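Side-chain contacts in leucine-rich repeat protein (Bacteroides thetaiotaomicron, PDB 4ECN), which is of unknown function but, as an extracellular protein built of leucine-rich repeats, probably binds other proteins: residues V467-A472 / K478-E483; L234-V239 / D270-K275; T356-V361 / R384-K389. One frame throughout, in Å; residues are numbered along the deposited sequence.

Contact 1 (V467-A472 / K478-E483); sequences VDWEDA and KQYENE
The loop leaving strand 452-456 of the leucine-rich repeat sheet folds back on helix 475-480 and the turn that follows it, and W469 makes the join by laying its indole against Y480 and E481. The pyrrole N-H points out of the edge of the ring at E481, and W469 NE1 donates to E481 OE1 over 3.1 Å in a nearly straight bond (163°). OE1 lies close to the indole plane but is itself met from above the carboxylate plane, as the two flat groups stand 84° apart. E481 gets its acid there by starting anti to its own backbone N and then bending at chi2 (55°), which brings OE1 up to the N-H edge of the indole. A glutamate suits the site because its extra methylene allows this bend. The far, six-membered part of the indole does the apolar work: W469 CH2 rests 3.6 Å from Y480 CB. Beside it, W469 CZ2 lies 3.7 Å from the backbone atom E481 CA. In leucine-rich repeat proteins such loops and short helices link successive parallel strands, and here the helix leads on to strand 495-499. Y480 is buried; its CB faces the tryptophan, while the phenol runs off toward R446 and shows W469 CZ3 an edge. From Y480 to E483 the chain makes a type I turn, E483 N bonding to Y480 O over 3.1 Å, and Q479 NE2 reaches E483 OE2 at 2.8 Å. The other oxygen of E483 forms a salt bridge with R446, and K442 adds a cation-pi contact to the W469 ring.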
# COMPACT_ATOMS: atom_id res chain seq x y z
N VAL A 467 3.06 8.14 -22.68
CA VAL A 467 2.65 8.83 -23.90
C VAL A 467 3.88 9.07 -24.82
O VAL A 467 3.74 9.01 -26.05
CB VAL A 467 1.93 10.16 -23.52
CG1 VAL A 467 1.64 11.04 -24.73
CG2 VAL A 467 0.66 9.89 -22.74
N ASP A 468 5.07 9.31 -24.23
CA ASP A 468 6.30 9.62 -24.98
C ASP A 468 7.54 8.93 -24.46
O ASP A 468 7.53 8.35 -23.37
CB ASP A 468 6.56 11.14 -24.92
CG ASP A 468 5.53 11.93 -25.67
OD1 ASP A 468 5.50 11.84 -26.91
OD2 ASP A 468 4.71 12.61 -25.00
N TRP A 469 8.64 9.00 -25.24
CA TRP A 469 9.93 8.53 -24.79
C TRP A 469 10.43 9.46 -23.70
O TRP A 469 10.21 10.68 -23.78
CB TRP A 469 10.97 8.45 -25.93
CG TRP A 469 10.61 7.66 -27.15
CD1 TRP A 469 10.68 8.08 -28.44
CD2 TRP A 469 10.21 6.28 -27.20
NE1 TRP A 469 10.35 7.06 -29.30
CE2 TRP A 469 10.03 5.95 -28.56
CE3 TRP A 469 9.98 5.30 -26.23
CZ2 TRP A 469 9.60 4.69 -28.98
CZ3 TRP A 469 9.54 4.05 -26.64
CH2 TRP A 469 9.34 3.76 -28.00
N GLU A 470 11.11 8.90 -22.69
CA GLU A 470 11.69 9.71 -21.61
C GLU A 470 12.85 10.54 -22.20
O GLU A 470 13.07 11.67 -21.77
CB GLU A 470 12.12 8.82 -20.45
CG GLU A 470 12.69 9.54 -19.25
CD GLU A 470 14.16 9.88 -19.32
OE1 GLU A 470 14.93 9.14 -19.97
OE2 GLU A 470 14.55 10.88 -18.66
N ASP A 471 13.55 10.00 -23.22
CA ASP A 471 14.61 10.64 -24.01
C ASP A 471 14.64 9.94 -25.37
O ASP A 471 15.08 8.79 -25.48
CB ASP A 471 15.99 10.64 -23.30
CG ASP A 471 17.17 11.22 -24.08
OD1 ASP A 471 16.97 11.66 -25.24
OD2 ASP A 471 18.30 11.21 -23.54
N ALA A 472 14.16 10.65 -26.40
CA ALA A 472 14.08 10.14 -27.77
C ALA A 472 15.46 9.78 -28.35
O ALA A 472 15.51 9.03 -29.34
CB ALA A 472 13.41 11.17 -28.66
N LYS A 478 15.91 4.96 -29.38
CA LYS A 478 16.41 4.93 -30.75
C LYS A 478 16.14 3.55 -31.36
O LYS A 478 16.01 3.43 -32.58
CB LYS A 478 17.91 5.29 -30.82
CG LYS A 478 18.24 6.77 -30.68
CD LYS A 478 19.74 6.99 -30.95
CE LYS A 478 20.21 8.42 -30.92
NZ LYS A 478 21.63 8.54 -31.36
N GLN A 479 16.04 2.51 -30.52
CA GLN A 479 15.78 1.17 -31.00
C GLN A 479 14.26 0.90 -31.09
O GLN A 479 13.79 0.45 -32.14
CB GLN A 479 16.45 0.12 -30.09
CG GLN A 479 16.33 -1.32 -30.60
CD GLN A 479 16.54 -2.38 -29.53
OE1 GLN A 479 17.56 -2.41 -28.81
NE2 GLN A 479 15.58 -3.30 -29.43
N TYR A 480 13.52 1.16 -30.00
CA TYR A 480 12.10 0.85 -29.86
C TYR A 480 11.21 1.71 -30.80
O TYR A 480 10.06 1.31 -31.07
CB TYR A 480 11.63 1.02 -28.39
CG TYR A 480 12.47 0.30 -27.33
CD1 TYR A 480 13.15 -0.87 -27.63
CD2 TYR A 480 12.52 0.77 -26.03
CE1 TYR A 480 13.95 -1.50 -26.68
CE2 TYR A 480 13.29 0.13 -25.06
CZ TYR A 480 14.00 -1.01 -25.39
OH TYR A 480 14.77 -1.65 -24.44
N GLU A 481 11.74 2.84 -31.33
CA GLU A 481 11.04 3.71 -32.30
C GLU A 481 10.81 2.93 -33.60
O GLU A 481 9.80 3.12 -34.27
CB GLU A 481 11.86 5.00 -32.56
CG GLU A 481 11.24 6.01 -33.51
CD GLU A 481 9.84 6.48 -33.17
OE1 GLU A 481 9.70 7.38 -32.31
OE2 GLU A 481 8.88 5.97 -33.79
N ASN A 482 11.76 2.03 -33.90
CA ASN A 482 11.77 1.19 -35.10
C ASN A 482 10.98 -0.11 -34.89
O ASN A 482 10.82 -0.89 -35.83
CB ASN A 482 13.22 0.89 -35.50
CG ASN A 482 13.95 2.13 -35.99
OD1 ASN A 482 13.47 2.89 -36.84
ND2 ASN A 482 15.15 2.35 -35.46
N GLU A 483 10.45 -0.32 -33.68
CA GLU A 483 9.63 -1.49 -33.38
C GLU A 483 8.17 -1.05 -33.33
O GLU A 483 7.89 0.08 -32.90
CB GLU A 483 10.07 -2.17 -32.08
CG GLU A 483 11.53 -2.59 -32.06
CD GLU A 483 12.07 -3.17 -30.77
OE1 GLU A 483 11.38 -3.11 -29.74
OE2 GLU A 483 13.21 -3.69 -30.80

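Contact 2 (L234-V239 / D270-K275); sequences LETQSV and DYKALK
K272 reaches from helix 266-280 across to T236 on strand 230-238, the two side chains meeting tip to tip. Its CB points at the strand, and the chain comes within touching distance of the threonine only from CD outward. CD sits 4.1 Å from both branches of T236, the methyl CG2 and the hydroxyl OG1. There the lysine bends (chi3 -61°), and CE comes to 3.7 Å from T236 OG1. The tip, NZ, donates a hydrogen bond to the same T236 OG1 at 2.9 Å and forms a salt bridge with E233, its stronger polar partner. A long, flexible cation suits a gap where the backbones stay 9.4 Å apart at T236 CA and K272 CA. Threonine answers with a small hydroxyl that also hydrogen-bonds T222 on strand 214-227. A leucine in place of K272 has no ammonium group, and would probably leave the acid of E233 without this counter-charge and T236 without its tie to the helix. On another side of the helix, L274 packs on V325 and L328 of the repeat sheet. The contact is thus a polar bridge at a domain junction, linking a transthyretin-clan beta domain to the first helix of the leucine-rich repeat region.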
# COMPACT_ATOMS: atom_id res chain seq x y z
N LEU A 234 30.65 -2.07 -26.37
CA LEU A 234 30.93 -3.23 -27.22
C LEU A 234 30.27 -4.48 -26.64
O LEU A 234 29.59 -5.20 -27.38
CB LEU A 234 32.44 -3.43 -27.38
CG LEU A 234 33.14 -2.39 -28.25
CD1 LEU A 234 34.64 -2.52 -28.15
CD2 LEU A 234 32.73 -2.52 -29.69
N GLU A 235 30.43 -4.73 -25.32
CA GLU A 235 29.86 -5.84 -24.57
C GLU A 235 30.01 -5.63 -23.07
O GLU A 235 30.86 -4.86 -22.62
CB GLU A 235 30.48 -7.20 -24.97
CG GLU A 235 31.88 -7.44 -24.42
CD GLU A 235 32.46 -8.82 -24.65
OE1 GLU A 235 31.68 -9.79 -24.77
OE2 GLU A 235 33.71 -8.94 -24.67
N THR A 236 29.24 -6.37 -22.29
CA THR A 236 29.30 -6.38 -20.84
C THR A 236 29.25 -7.83 -20.45
O THR A 236 28.36 -8.56 -20.90
CB THR A 236 28.20 -5.49 -20.19
OG1 THR A 236 28.27 -4.17 -20.71
CG2 THR A 236 28.36 -5.39 -18.70
N GLN A 237 30.23 -8.28 -19.67
CA GLN A 237 30.24 -9.68 -19.27
C GLN A 237 30.58 -9.86 -17.81
O GLN A 237 31.39 -9.10 -17.26
CB GLN A 237 31.27 -10.48 -20.09
CG GLN A 237 31.08 -10.51 -21.60
CD GLN A 237 29.86 -11.23 -22.11
OE1 GLN A 237 29.32 -12.14 -21.49
NE2 GLN A 237 29.44 -10.87 -23.31
N SER A 238 29.96 -10.87 -17.18
CA SER A 238 30.30 -11.34 -15.84
C SER A 238 31.32 -12.44 -16.05
O SER A 238 31.08 -13.37 -16.83
CB SER A 238 29.08 -11.80 -15.05
OG SER A 238 29.44 -12.00 -13.69
N VAL A 239 32.51 -12.26 -15.47
CA VAL A 239 33.61 -13.19 -15.66
C VAL A 239 34.27 -13.53 -14.31
O VAL A 239 33.81 -13.10 -13.25
CB VAL A 239 34.66 -12.60 -16.66
CG1 VAL A 239 34.11 -12.54 -18.08
CG2 VAL A 239 35.18 -11.24 -16.20
N ASP A 270 19.12 -6.57 -18.54
CA ASP A 270 18.11 -6.31 -17.52
C ASP A 270 18.70 -5.62 -16.27
O ASP A 270 18.12 -4.66 -15.76
CB ASP A 270 17.43 -7.62 -17.07
CG ASP A 270 16.39 -8.22 -17.99
OD1 ASP A 270 16.34 -7.83 -19.18
OD2 ASP A 270 15.63 -9.10 -17.53
N TYR A 271 19.85 -6.11 -15.79
CA TYR A 271 20.46 -5.58 -14.58
C TYR A 271 21.00 -4.20 -14.82
O TYR A 271 20.98 -3.37 -13.92
CB TYR A 271 21.57 -6.49 -14.05
CG TYR A 271 21.13 -7.89 -13.66
CD1 TYR A 271 19.78 -8.22 -13.58
CD2 TYR A 271 22.06 -8.87 -13.36
CE1 TYR A 271 19.37 -9.52 -13.28
CE2 TYR A 271 21.66 -10.16 -13.00
CZ TYR A 271 20.31 -10.48 -12.96
OH TYR A 271 19.91 -11.74 -12.63
N LYS A 272 21.42 -3.92 -16.05
CA LYS A 272 21.94 -2.60 -16.38
C LYS A 272 20.79 -1.60 -16.49
O LYS A 272 20.95 -0.46 -16.07
CB LYS A 272 22.77 -2.63 -17.65
CG LYS A 272 24.11 -3.35 -17.46
CD LYS A 272 25.19 -2.79 -18.38
CE LYS A 272 24.91 -2.92 -19.86
NZ LYS A 272 26.03 -2.37 -20.65
N ALA A 273 19.62 -2.06 -16.98
CA ALA A 273 18.40 -1.27 -17.06
C ALA A 273 17.94 -0.92 -15.64
O ALA A 273 17.59 0.23 -15.40
CB ALA A 273 17.32 -2.03 -17.81
N LEU A 274 18.01 -1.88 -14.68
CA LEU A 274 17.69 -1.60 -13.28
C LEU A 274 18.55 -0.46 -12.75
O LEU A 274 18.01 0.46 -12.13
CB LEU A 274 17.85 -2.82 -12.38
CG LEU A 274 16.88 -3.99 -12.50
CD1 LEU A 274 17.30 -5.09 -11.55
CD2 LEU A 274 15.44 -3.59 -12.15
N LYS A 275 19.89 -0.47 -13.04
CA LYS A 275 20.77 0.57 -12.55
C LYS A 275 20.38 1.90 -13.17
O LYS A 275 20.36 2.90 -12.46
CB LYS A 275 22.25 0.28 -12.78
CG LYS A 275 23.11 1.00 -11.72
CD LYS A 275 24.62 0.90 -11.98
CE LYS A 275 25.51 1.41 -10.87
NZ LYS A 275 25.33 2.86 -10.57

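Contact 3 (T356-V361 / R384-K389); sequences THSETV and RMHYKK
Two histidines are bonded ring nitrogen to ring nitrogen: H357 NE2 and H386 ND1 lie 3.0 Å apart in a hydrogen bond that either could donate. Imidazole suits both places because a ring nitrogen can donate or accept a hydrogen bond, according to where the proton sits. The rings meet at their edges without stacking, with centroids 5.2 Å apart and planes turned by 42°. The other nitrogen of H357, ND1, is hydrogen-bonded to E497 on strand 495-499, its stronger polar partner, and that acid would probably favour positive character on the imidazole. Bonds at both nitrogens fix the rotation of this buried ring. Its CG takes the crowded position between the backbone N and carbonyl carbon (chi1 57°), which sets the ring toward helix 386-391. Y387 then presents an edge to one face of H357 in a T-shaped stack, the ring centroids 5.5 Å apart and the planes at 73°. Y387 CD1 makes this approach, 3.9 Å from H357 CG and displaced toward the rim of the imidazole. H386 and Y387, neighbours in sequence, thus grip the same ring at its edge and over its face. S358 OG, hydrogen-bonded to S362 OG, also lies 3.3 Å from H386 CE1. H357 is part of a type I turn from T356 to E359, braced by T356 N donating to E359 OE1 at 3.2 Å. The aromatic cluster belongs to the long excursion between strands 351-353 and 452-456, whose helical segment packs against parallel strands of the leucine-rich repeat sheet, M385 and Y387 touching strand 577-579.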
# COMPACT_ATOMS: atom_id res chain seq x y z
N THR A 356 1.23 2.25 -4.44
CA THR A 356 0.16 1.38 -3.93
C THR A 356 -0.72 2.14 -2.96
O THR A 356 -0.25 3.05 -2.28
CB THR A 356 0.82 0.16 -3.28
OG1 THR A 356 1.20 -0.73 -4.31
CG2 THR A 356 -0.04 -0.57 -2.35
N HIS A 357 -2.00 1.76 -2.89
CA HIS A 357 -2.94 2.35 -1.95
C HIS A 357 -2.56 2.02 -0.50
O HIS A 357 -2.94 2.74 0.42
CB HIS A 357 -4.37 1.87 -2.27
CG HIS A 357 -4.53 0.40 -2.26
ND1 HIS A 357 -4.30 -0.35 -3.39
CD2 HIS A 357 -4.87 -0.43 -1.24
CE1 HIS A 357 -4.49 -1.61 -3.03
NE2 HIS A 357 -4.85 -1.71 -1.75
N SER A 358 -1.77 0.95 -0.31
CA SER A 358 -1.30 0.37 0.95
C SER A 358 0.16 0.80 1.31
O SER A 358 0.63 0.45 2.39
CB SER A 358 -1.37 -1.16 0.83
OG SER A 358 -1.37 -1.82 2.08
N GLU A 359 0.85 1.55 0.42
CA GLU A 359 2.25 1.96 0.57
C GLU A 359 2.53 2.60 1.97
O GLU A 359 3.47 2.18 2.65
CB GLU A 359 2.59 2.95 -0.56
CG GLU A 359 4.01 2.89 -1.12
CD GLU A 359 4.20 3.77 -2.35
OE1 GLU A 359 3.18 4.25 -2.90
OE2 GLU A 359 5.37 4.04 -2.73
N THR A 360 1.71 3.56 2.42
CA THR A 360 1.93 4.24 3.72
C THR A 360 1.61 3.34 4.92
O THR A 360 2.01 3.64 6.06
CB THR A 360 1.10 5.49 3.80
OG1 THR A 360 -0.26 5.13 3.56
CG2 THR A 360 1.56 6.55 2.81
N VAL A 361 0.90 2.24 4.68
CA VAL A 361 0.52 1.31 5.73
C VAL A 361 1.53 0.16 5.79
O VAL A 361 2.05 -0.10 6.86
CB VAL A 361 -0.92 0.80 5.47
CG1 VAL A 361 -1.28 -0.40 6.34
CG2 VAL A 361 -1.93 1.93 5.65
N ARG A 384 -6.87 -8.23 -5.34
CA ARG A 384 -7.89 -7.33 -5.90
C ARG A 384 -8.89 -6.84 -4.80
O ARG A 384 -9.37 -5.70 -4.87
CB ARG A 384 -8.67 -8.04 -7.01
CG ARG A 384 -7.93 -8.18 -8.32
CD ARG A 384 -8.58 -9.23 -9.17
NE ARG A 384 -8.20 -9.08 -10.58
CZ ARG A 384 -8.76 -9.74 -11.59
NH1 ARG A 384 -9.75 -10.60 -11.36
NH2 ARG A 384 -8.36 -9.52 -12.83
N MSE A 385 -9.17 -7.69 -3.80
CA MSE A 385 -10.10 -7.39 -2.71
C MSE A 385 -9.41 -6.62 -1.57
O MSE A 385 -10.10 -6.27 -0.60
CB MSE A 385 -10.75 -8.69 -2.13
CG MSE A 385 -11.72 -9.43 -3.08
SE MSE A 385 -13.10 -8.36 -3.99
CE MSE A 385 -12.17 -7.93 -5.61
N HIS A 386 -8.07 -6.35 -1.68
CA HIS A 386 -7.36 -5.64 -0.61
C HIS A 386 -7.95 -4.25 -0.39
O HIS A 386 -8.28 -3.95 0.76
CB HIS A 386 -5.86 -5.54 -0.86
CG HIS A 386 -5.11 -5.04 0.32
ND1 HIS A 386 -4.73 -3.71 0.43
CD2 HIS A 386 -4.73 -5.69 1.45
CE1 HIS A 386 -4.08 -3.61 1.58
NE2 HIS A 386 -4.08 -4.77 2.25
N TYR A 387 -8.18 -3.44 -1.48
CA TYR A 387 -8.78 -2.10 -1.34
C TYR A 387 -10.09 -2.18 -0.55
O TYR A 387 -10.29 -1.42 0.41
CB TYR A 387 -9.01 -1.40 -2.70
CG TYR A 387 -9.34 0.09 -2.56
CD1 TYR A 387 -8.33 1.04 -2.47
CD2 TYR A 387 -10.65 0.53 -2.46
CE1 TYR A 387 -8.61 2.39 -2.31
CE2 TYR A 387 -10.96 1.89 -2.28
CZ TYR A 387 -9.93 2.82 -2.20
OH TYR A 387 -10.22 4.15 -2.03
N LYS A 388 -10.96 -3.13 -0.91
CA LYS A 388 -12.26 -3.33 -0.28
C LYS A 388 -12.10 -3.58 1.23
O LYS A 388 -12.79 -2.93 2.00
CB LYS A 388 -12.99 -4.50 -0.95
CG LYS A 388 -14.48 -4.53 -0.66
CD LYS A 388 -15.22 -5.54 -1.52
CE LYS A 388 -15.11 -7.00 -1.10
NZ LYS A 388 -16.12 -7.38 -0.08
N LYS A 389 -11.18 -4.47 1.63
CA LYS A 389 -10.95 -4.84 3.03
C LYS A 389 -10.31 -3.70 3.82
O LYS A 389 -10.65 -3.49 5.00
CB LYS A 389 -10.08 -6.13 3.16
CG LYS A 389 -10.73 -7.36 2.49
CD LYS A 389 -9.96 -8.69 2.73
CE LYS A 389 -10.01 -9.68 1.56
NZ LYS A 389 -8.83 -9.56 0.63

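Along the chain contact 2 comes first, then contact 3, then contact 1, each closing before the next opens. Contact 2 stands at the entrance, where the second beta domain meets the helix that precedes the first leucine-rich repeat sheet. Contacts 3 and 1 belong to consecutive connections of that sheet, before and after strand 452-456, yet their centres are 33 Å apart. Contact 3 is buried and its centre lies about 5 Å from that of the chain, whereas the centres of contacts 1 and 2 each lie about 31 Å out, on the same side, with nearest atoms about 7 Å apart. None touches another, so each is a local feature of its own part of the elongated chain.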